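Local atomic coordinates of beta-glucoside phosphorylase BglX (Unidentified, PDB entry 5VQE), a protein that probably cleaves beta-glucosides by phosphorolysis, transferring the glucosyl unit to phosphate, as a member of glycoside hydrolase family 3. Residues A117-E122 against L385-E390; I149-N154 against E170-M175. All blocks are in the same frame, centred on the assembly; numbering follows the deposited sequence.

Interaction 1. Residues A117-E122 against L385-E390; sequences AATDDE and LEIADE
Thr119 meets Glu390 through neither a face nor an edge of the flat glutamate carboxylate: the touching atom is the CB methylene. The contact illustrates how the threonine of an ST turn at a helix end can use its hydroxyl for the turn and its methyl to pack on another helix. Helix 113-119 of the TIM-barrel domain stops here against helix 378-391, which leads into strand 393-397 of the six-stranded mixed sheet.

The two side chains cross at about a right angle, with Thr119 CG2 3.7 Å from Glu390 CB. With chi1 at 76°, Thr119 turns this methyl toward the second helix, while OG1 sits between the backbone N and the carbonyl carbon. OG1 accepts from Asp121 N (3.1 Å, N-H...O 154°), which closes the ST turn; it also bonds to Val116 O and Ser124 OG. A single hydroxyl therefore ties the helix end to the start of the next helix, which Asp121 N-caps; this probably fixes its rotation and leaves the methyl turned to helix 378-391.

Beyond CB, Glu390 bends at chi2 (-70°), and its side chain also touches Lys551; OE1 lies 6.7 Å from Asp121 OD2, too far for contact. One turn earlier, buried Ile387 also touches the threonine methyl: its CG2 lies 3.9 Å from Thr119 CG2, and Ile387 O lies 3.8 Å from that same methyl carbon.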
ATOM      1  N   ALA A 117       7.830   7.546   7.600  1.00 13.25           N
ATOM      2  CA  ALA A 117       8.411   8.774   7.065  1.00 13.63           C
ATOM      3  C   ALA A 117       8.536   9.845   8.139  1.00 13.03           C
ATOM      4  O   ALA A 117       9.482  10.642   8.118  1.00 15.81           O
ATOM      5  CB  ALA A 117       7.564   9.301   5.909  1.00 12.78           C
ATOM      6  N   ALA A 118       7.581   9.888   9.072  1.00 13.30           N
ATOM      7  CA  ALA A 118       7.626  10.877  10.146  1.00 13.31           C
ATOM      8  C   ALA A 118       8.825  10.675  11.070  1.00 15.43           C
ATOM      9  O   ALA A 118       9.268  11.634  11.716  1.00 19.41           O
ATOM     10  CB  ALA A 118       6.329  10.831  10.945  1.00 17.60           C
ATOM     11  N   THR A 119       9.359   9.451  11.166  1.00 16.14           N
ATOM     12  CA  THR A 119      10.606   9.271  11.910  1.00 14.86           C
ATOM     13  C   THR A 119      11.767   9.990  11.232  1.00 17.74           C
ATOM     14  O   THR A 119      12.765  10.300  11.894  1.00 14.28           O
ATOM     15  CB  THR A 119      10.982   7.788  12.071  1.00 15.30           C
ATOM     16  OG1 THR A 119      11.512   7.272  10.839  1.00 13.55           O
ATOM     17  CG2 THR A 119       9.792   6.934  12.518  1.00 15.95           C
ATOM     18  N   ASP A 120      11.644  10.260   9.932  1.00 15.24           N
ATOM     19  CA  ASP A 120      12.715  10.823   9.100  1.00 16.25           C
ATOM     20  C   ASP A 120      14.021  10.047   9.244  1.00 19.57           C
ATOM     21  O   ASP A 120      15.110  10.601   9.087  1.00 18.98           O
ATOM     22  CB  ASP A 120      12.939  12.305   9.394  1.00 20.88           C
ATOM     23  CG  ASP A 120      13.579  13.035   8.224  1.00 26.43           C
ATOM     24  OD1 ASP A 120      13.397  12.593   7.065  1.00 21.01           O
ATOM     25  OD2 ASP A 120      14.272  14.046   8.455  1.00 28.31           O
ATOM     26  N   ASP A 121      13.925   8.754   9.515  1.00 17.42           N
ATOM     27  CA  ASP A 121      15.088   7.880   9.602  1.00 18.03           C
ATOM     28  C   ASP A 121      14.897   6.731   8.622  1.00 18.32           C
ATOM     29  O   ASP A 121      14.036   5.873   8.829  1.00 15.08           O
ATOM     30  CB  ASP A 121      15.270   7.355  11.020  1.00 19.74           C
ATOM     31  CG  ASP A 121      16.543   6.562  11.181  1.00 26.96           C
ATOM     32  OD1 ASP A 121      17.112   6.127  10.150  1.00 25.49           O
ATOM     33  OD2 ASP A 121      16.973   6.383  12.340  1.00 27.64           O
ATOM     34  N   GLU A 122      15.718   6.690   7.574  1.00 19.30           N
ATOM     35  CA  GLU A 122      15.547   5.646   6.573  1.00 19.02           C
ATOM     36  C   GLU A 122      15.777   4.257   7.154  1.00 18.99           C
ATOM     37  O   GLU A 122      15.290   3.275   6.587  1.00 15.30           O
ATOM     38  CB  GLU A 122      16.470   5.896   5.381  1.00 22.40           C
ATOM     39  CG  GLU A 122      17.934   5.868   5.690  1.00 26.42           C
ATOM     40  CD  GLU A 122      18.752   6.410   4.537  1.00 34.69           C
ATOM     41  OE1 GLU A 122      19.203   5.595   3.706  1.00 34.25           O
ATOM     42  OE2 GLU A 122      18.914   7.648   4.450  1.00 36.44           O
ATOM     43  N   LEU A 385       7.615  -0.699  18.079  1.00 13.23           N
ATOM     44  CA  LEU A 385       7.580   0.223  19.206  1.00 14.35           C
ATOM     45  C   LEU A 385       8.523   1.400  18.991  1.00 17.52           C
ATOM     46  O   LEU A 385       8.168   2.545  19.290  1.00 18.03           O
ATOM     47  CB  LEU A 385       7.931  -0.516  20.498  1.00 15.12           C
ATOM     48  CG  LEU A 385       7.262   0.031  21.759  1.00 25.58           C
ATOM     49  CD1 LEU A 385       5.755  -0.190  21.704  1.00 23.33           C
ATOM     50  CD2 LEU A 385       7.840  -0.624  23.007  1.00 28.99           C
ATOM     51  N   GLU A 386       9.731   1.139  18.476  1.00 14.47           N
ATOM     52  CA  GLU A 386      10.671   2.220  18.194  1.00 15.22           C
ATOM     53  C   GLU A 386      10.098   3.201  17.179  1.00 16.36           C
ATOM     54  O   GLU A 386      10.229   4.422  17.336  1.00 15.75           O
ATOM     55  CB  GLU A 386      11.988   1.641  17.682  1.00 17.63           C
ATOM     56  CG  GLU A 386      12.701   0.753  18.680  1.00 23.27           C
ATOM     57  CD  GLU A 386      13.943   0.109  18.098  1.00 25.48           C
ATOM     58  OE1 GLU A 386      14.189   0.257  16.878  1.00 28.16           O
ATOM     59  OE2 GLU A 386      14.669  -0.550  18.864  1.00 26.64           O
ATOM     60  N   ILE A 387       9.477   2.685  16.118  1.00 14.91           N
ATOM     61  CA  ILE A 387       8.938   3.560  15.086  1.00 15.37           C
ATOM     62  C   ILE A 387       7.802   4.402  15.649  1.00 15.56           C
ATOM     63  O   ILE A 387       7.712   5.603  15.376  1.00 16.57           O
ATOM     64  CB  ILE A 387       8.520   2.725  13.860  1.00 16.17           C
ATOM     65  CG1 ILE A 387       9.783   2.139  13.206  1.00 17.87           C
ATOM     66  CG2 ILE A 387       7.774   3.567  12.841  1.00 15.87           C
ATOM     67  CD1 ILE A 387       9.522   1.038  12.217  1.00 16.73           C
ATOM     68  N   ALA A 388       6.935   3.807  16.471  1.00 17.94           N
ATOM     69  CA  ALA A 388       5.896   4.607  17.109  1.00 17.88           C
ATOM     70  C   ALA A 388       6.512   5.687  17.995  1.00 16.13           C
ATOM     71  O   ALA A 388       6.094   6.849  17.961  1.00 13.09           O
ATOM     72  CB  ALA A 388       4.956   3.705  17.909  1.00 19.17           C
ATOM     73  N   ASP A 389       7.532   5.329  18.774  1.00 14.61           N
ATOM     74  CA  ASP A 389       8.203   6.316  19.610  1.00 17.06           C
ATOM     75  C   ASP A 389       8.740   7.469  18.771  1.00 15.83           C
ATOM     76  O   ASP A 389       8.641   8.635  19.169  1.00 18.35           O
ATOM     77  CB  ASP A 389       9.334   5.645  20.393  1.00 17.97           C
ATOM     78  CG  ASP A 389      10.075   6.612  21.306  1.00 25.79           C
ATOM     79  OD1 ASP A 389       9.580   7.736  21.548  1.00 18.57           O
ATOM     80  OD2 ASP A 389      11.179   6.253  21.765  1.00 29.30           O
ATOM     81  N   GLU A 390       9.294   7.172  17.596  1.00 16.13           N
ATOM     82  CA  GLU A 390       9.919   8.208  16.785  1.00 17.20           C
ATOM     83  C   GLU A 390       8.941   8.939  15.877  1.00 14.63           C
ATOM     84  O   GLU A 390       9.272  10.028  15.400  1.00 16.85           O
ATOM     85  CB  GLU A 390      11.031   7.614  15.914  1.00 15.15           C
ATOM     86  CG  GLU A 390      12.175   6.939  16.676  1.00 20.41           C
ATOM     87  CD  GLU A 390      13.067   7.916  17.451  1.00 31.40           C
ATOM     88  OE1 GLU A 390      13.100   9.127  17.118  1.00 28.35           O
ATOM     89  OE2 GLU A 390      13.742   7.468  18.410  1.00 36.20           O
TER

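Interaction 2. Residues I149-N154 against E170-M175; sequences IDIDMN and ERIIRM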
ATOM      1  N   ILE A 149       5.682   4.767  -4.210  1.00  8.70           N
ATOM      2  CA  ILE A 149       6.474   5.973  -4.410  1.00  9.51           C
ATOM      3  C   ILE A 149       5.598   7.051  -5.029  1.00 10.06           C
ATOM      4  O   ILE A 149       6.089   7.952  -5.714  1.00 11.87           O
ATOM      5  CB  ILE A 149       7.728   5.691  -5.261  1.00 11.67           C
ATOM      6  CG1 ILE A 149       7.356   5.051  -6.603  1.00 11.75           C
ATOM      7  CG2 ILE A 149       8.692   4.819  -4.473  1.00 10.75           C
ATOM      8  CD1 ILE A 149       8.535   4.954  -7.566  1.00 11.95           C
ATOM      9  N   ASP A 150       4.292   6.975  -4.776  1.00 12.90           N
ATOM     10  CA  ASP A 150       3.421   8.112  -5.029  1.00 11.89           C
ATOM     11  C   ASP A 150       3.803   9.272  -4.121  1.00 14.77           C
ATOM     12  O   ASP A 150       4.345   9.083  -3.030  1.00 11.50           O
ATOM     13  CB  ASP A 150       1.960   7.751  -4.778  1.00 13.08           C
ATOM     14  CG  ASP A 150       1.476   6.616  -5.653  1.00 14.52           C
ATOM     15  OD1 ASP A 150       1.923   6.533  -6.814  1.00 11.31           O
ATOM     16  OD2 ASP A 150       0.632   5.825  -5.173  1.00 13.98           O
ATOM     17  N   ILE A 151       3.500  10.482  -4.582  1.00 12.25           N
ATOM     18  CA  ILE A 151       3.741  11.709  -3.829  1.00 12.07           C
ATOM     19  C   ILE A 151       2.398  12.176  -3.295  1.00 12.64           C
ATOM     20  O   ILE A 151       1.443  12.319  -4.063  1.00 12.42           O
ATOM     21  CB  ILE A 151       4.384  12.793  -4.714  1.00 11.18           C
ATOM     22  CG1 ILE A 151       5.690  12.302  -5.338  1.00 12.46           C
ATOM     23  CG2 ILE A 151       4.623  14.064  -3.912  1.00 15.46           C
ATOM     24  CD1 ILE A 151       6.220  13.212  -6.440  1.00 14.43           C
ATOM     25  N   ASP A 152       2.317  12.425  -1.986  1.00 12.21           N
ATOM     26  CA  ASP A 152       1.062  12.862  -1.368  1.00 16.20           C
ATOM     27  C   ASP A 152       0.885  14.374  -1.541  1.00 17.48           C
ATOM     28  O   ASP A 152       0.780  15.139  -0.583  1.00 17.21           O
ATOM     29  CB  ASP A 152       1.035  12.464   0.106  1.00 17.09           C
ATOM     30  CG  ASP A 152      -0.366  12.487   0.702  1.00 18.53           C
ATOM     31  OD1 ASP A 152      -1.348  12.348  -0.056  1.00 14.28           O
ATOM     32  OD2 ASP A 152      -0.485  12.621   1.946  1.00 16.64           O
ATOM     33  N   MET A 153       0.842  14.797  -2.810  1.00 15.47           N
ATOM     34  CA  MET A 153       0.634  16.208  -3.117  1.00 18.32           C
ATOM     35  C   MET A 153      -0.750  16.668  -2.680  1.00 20.19           C
ATOM     36  O   MET A 153      -0.885  17.667  -1.964  1.00 23.95           O
ATOM     37  CB  MET A 153       0.799  16.467  -4.615  1.00 19.19           C
ATOM     38  CG  MET A 153       2.190  16.423  -5.150  1.00 25.88           C
ATOM     39  SD  MET A 153       2.242  17.090  -6.832  1.00 28.85           S
ATOM     40  CE  MET A 153       3.969  16.803  -7.232  1.00 27.15           C
ATOM     41  N   ASN A 154      -1.788  15.949  -3.094  1.00 16.75           N
ATOM     42  CA  ASN A 154      -3.157  16.422  -2.961  1.00 17.73           C
ATOM     43  C   ASN A 154      -3.772  15.861  -1.689  1.00 17.53           C
ATOM     44  O   ASN A 154      -4.068  14.658  -1.639  1.00 18.56           O
ATOM     45  CB  ASN A 154      -3.978  16.003  -4.180  1.00 18.80           C
ATOM     46  CG  ASN A 154      -5.314  16.715  -4.254  1.00 20.79           C
ATOM     47  OD1 ASN A 154      -5.981  16.924  -3.238  1.00 20.85           O
ATOM     48  ND2 ASN A 154      -5.709  17.096  -5.459  1.00 17.79           N
ATOM     49  N   GLU A 170      12.456  13.902  -2.153  1.00 15.15           N
ATOM     50  CA  GLU A 170      13.747  13.414  -1.684  1.00 15.16           C
ATOM     51  C   GLU A 170      13.576  12.416  -0.544  1.00 13.49           C
ATOM     52  O   GLU A 170      14.297  11.416  -0.478  1.00 13.59           O
ATOM     53  CB  GLU A 170      14.638  14.592  -1.277  1.00 18.44           C
ATOM     54  CG  GLU A 170      14.876  15.584  -2.423  1.00 20.06           C
ATOM     55  CD  GLU A 170      15.353  14.906  -3.702  1.00 23.14           C
ATOM     56  OE1 GLU A 170      16.367  14.181  -3.643  1.00 22.57           O
ATOM     57  OE2 GLU A 170      14.710  15.092  -4.762  1.00 24.00           O
ATOM     58  N   ARG A 171      12.600  12.638   0.338  1.00 13.11           N
ATOM     59  CA  ARG A 171      12.354  11.684   1.416  1.00 14.08           C
ATOM     60  C   ARG A 171      11.742  10.394   0.872  1.00 14.34           C
ATOM     61  O   ARG A 171      12.090   9.294   1.319  1.00 12.11           O
ATOM     62  CB  ARG A 171      11.455  12.311   2.488  1.00 15.32           C
ATOM     63  CG  ARG A 171      11.204  11.393   3.670  1.00 14.77           C
ATOM     64  CD  ARG A 171      10.486  12.065   4.850  1.00 17.06           C
ATOM     65  NE  ARG A 171      11.209  13.222   5.383  1.00 15.85           N
ATOM     66  CZ  ARG A 171      10.866  14.494   5.197  1.00 23.38           C
ATOM     67  NH1 ARG A 171       9.792  14.820   4.488  1.00 15.58           N
ATOM     68  NH2 ARG A 171      11.600  15.459   5.739  1.00 27.42           N
ATOM     69  N   ILE A 172      10.835  10.507  -0.101  1.00  9.99           N
ATOM     70  CA  ILE A 172      10.272   9.317  -0.734  1.00  9.02           C
ATOM     71  C   ILE A 172      11.387   8.448  -1.301  1.00 12.20           C
ATOM     72  O   ILE A 172      11.392   7.222  -1.122  1.00 11.24           O
ATOM     73  CB  ILE A 172       9.257   9.717  -1.821  1.00 11.98           C
ATOM     74  CG1 ILE A 172       8.053  10.418  -1.180  1.00 11.66           C
ATOM     75  CG2 ILE A 172       8.783   8.496  -2.599  1.00  9.95           C
ATOM     76  CD1 ILE A 172       7.262  11.289  -2.142  1.00 14.92           C
ATOM     77  N   ILE A 173      12.341   9.070  -2.010  1.00 10.94           N
ATOM     78  CA  ILE A 173      13.457   8.323  -2.590  1.00 11.80           C
ATOM     79  C   ILE A 173      14.252   7.624  -1.494  1.00 12.61           C
ATOM     80  O   ILE A 173      14.565   6.432  -1.600  1.00 13.50           O
ATOM     81  CB  ILE A 173      14.348   9.258  -3.435  1.00 11.89           C
ATOM     82  CG1 ILE A 173      13.585   9.730  -4.683  1.00 12.51           C
ATOM     83  CG2 ILE A 173      15.652   8.579  -3.833  1.00 14.54           C
ATOM     84  CD1 ILE A 173      14.268  10.851  -5.463  1.00 18.45           C
ATOM     85  N   ARG A 174      14.593   8.353  -0.421  1.00 13.78           N
ATOM     86  CA  ARG A 174      15.368   7.759   0.672  1.00 15.51           C
ATOM     87  C   ARG A 174      14.642   6.561   1.268  1.00 14.50           C
ATOM     88  O   ARG A 174      15.225   5.486   1.457  1.00 15.03           O
ATOM     89  CB  ARG A 174      15.618   8.780   1.789  1.00 16.00           C
ATOM     90  CG  ARG A 174      16.489   9.951   1.450  1.00 26.21           C
ATOM     91  CD  ARG A 174      17.030  10.609   2.725  1.00 20.05           C
ATOM     92  NE  ARG A 174      16.024  11.291   3.545  1.00 23.32           N
ATOM     93  CZ  ARG A 174      15.547  12.511   3.296  1.00 26.87           C
ATOM     94  NH1 ARG A 174      15.949  13.191   2.221  1.00 23.32           N
ATOM     95  NH2 ARG A 174      14.652  13.050   4.116  1.00 26.11           N
ATOM     96  N   MET A 175      13.368   6.748   1.597  1.00 11.91           N
ATOM     97  CA  MET A 175      12.614   5.730   2.314  1.00 10.94           C
ATOM     98  C   MET A 175      12.354   4.517   1.431  1.00 11.57           C
ATOM     99  O   MET A 175      12.478   3.372   1.882  1.00 12.94           O
ATOM    100  CB  MET A 175      11.299   6.330   2.812  1.00 10.55           C
ATOM    101  CG  MET A 175      11.472   7.451   3.829  1.00 15.02           C
ATOM    102  SD  MET A 175      11.900   6.777   5.437  1.00 15.74           S
ATOM    103  CE  MET A 175      12.332   8.258   6.374  1.00 17.43           C
TER
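Ile172 points from helix 169-184 toward the 149-154 loop and crosses both Ile149 and Ile151 at about a right angle, dividing its two branches between them. The CG2 methyl goes to Ile149, lying 3.9 Å from CA and 4.0 Å from CB of that residue. The longer branch, anti to the carbonyl carbon of Ile172 (chi1 -65°), carries CD1 to Ile151, where it rests 3.7 Å from CG1. The same CD1 also comes within 3.8 Å of Asp150 O, so the isoleucine packs on main chain as well as side chains.

This is the packing of a barrel-domain helix on the irregular loop that precedes it, after strand 143-144. Ile149 and Ile151 both touch helix 216-232 as well, at Ile226, which extends the apolar cluster to a second helix. Asp150 points the other way: its OD2 bonds to His194 ND1 and its OD1 to Asp198 N. His194 lines the pocket of the bound 2-deoxy-2-fluoroglucose, making Asp150 a second-shell residue.

Because the contact itself is wholly buried and made by aliphatic carbon, with one carbonyl oxygen beside a methyl, it depends on shape and burial, while the Asp150 carboxylate, through its bond to His194, probably helps to position a residue of the pocket.

Overall arrangement
Interactions 1 and 2 have centres 16 Å apart, yet salt bridges join them directly. Asp120, just past the helix end of interaction 1, offers OD1 to Arg171 NE at 2.8 Å and to Arg174 NH2 at 3.2 Å, two arginines on the helix of interaction 2. Met175 CE adds packing at 3.6 Å from Asp121 N. Helix 169-184 thus stands between the two contacts, packing on loop 149-154 by one side and on segment 117-122 by another. Interaction 2 borders the sugar pocket: the side chain of Asp150 is about 7 Å from the bound 2-deoxy-2-fluoroglucose.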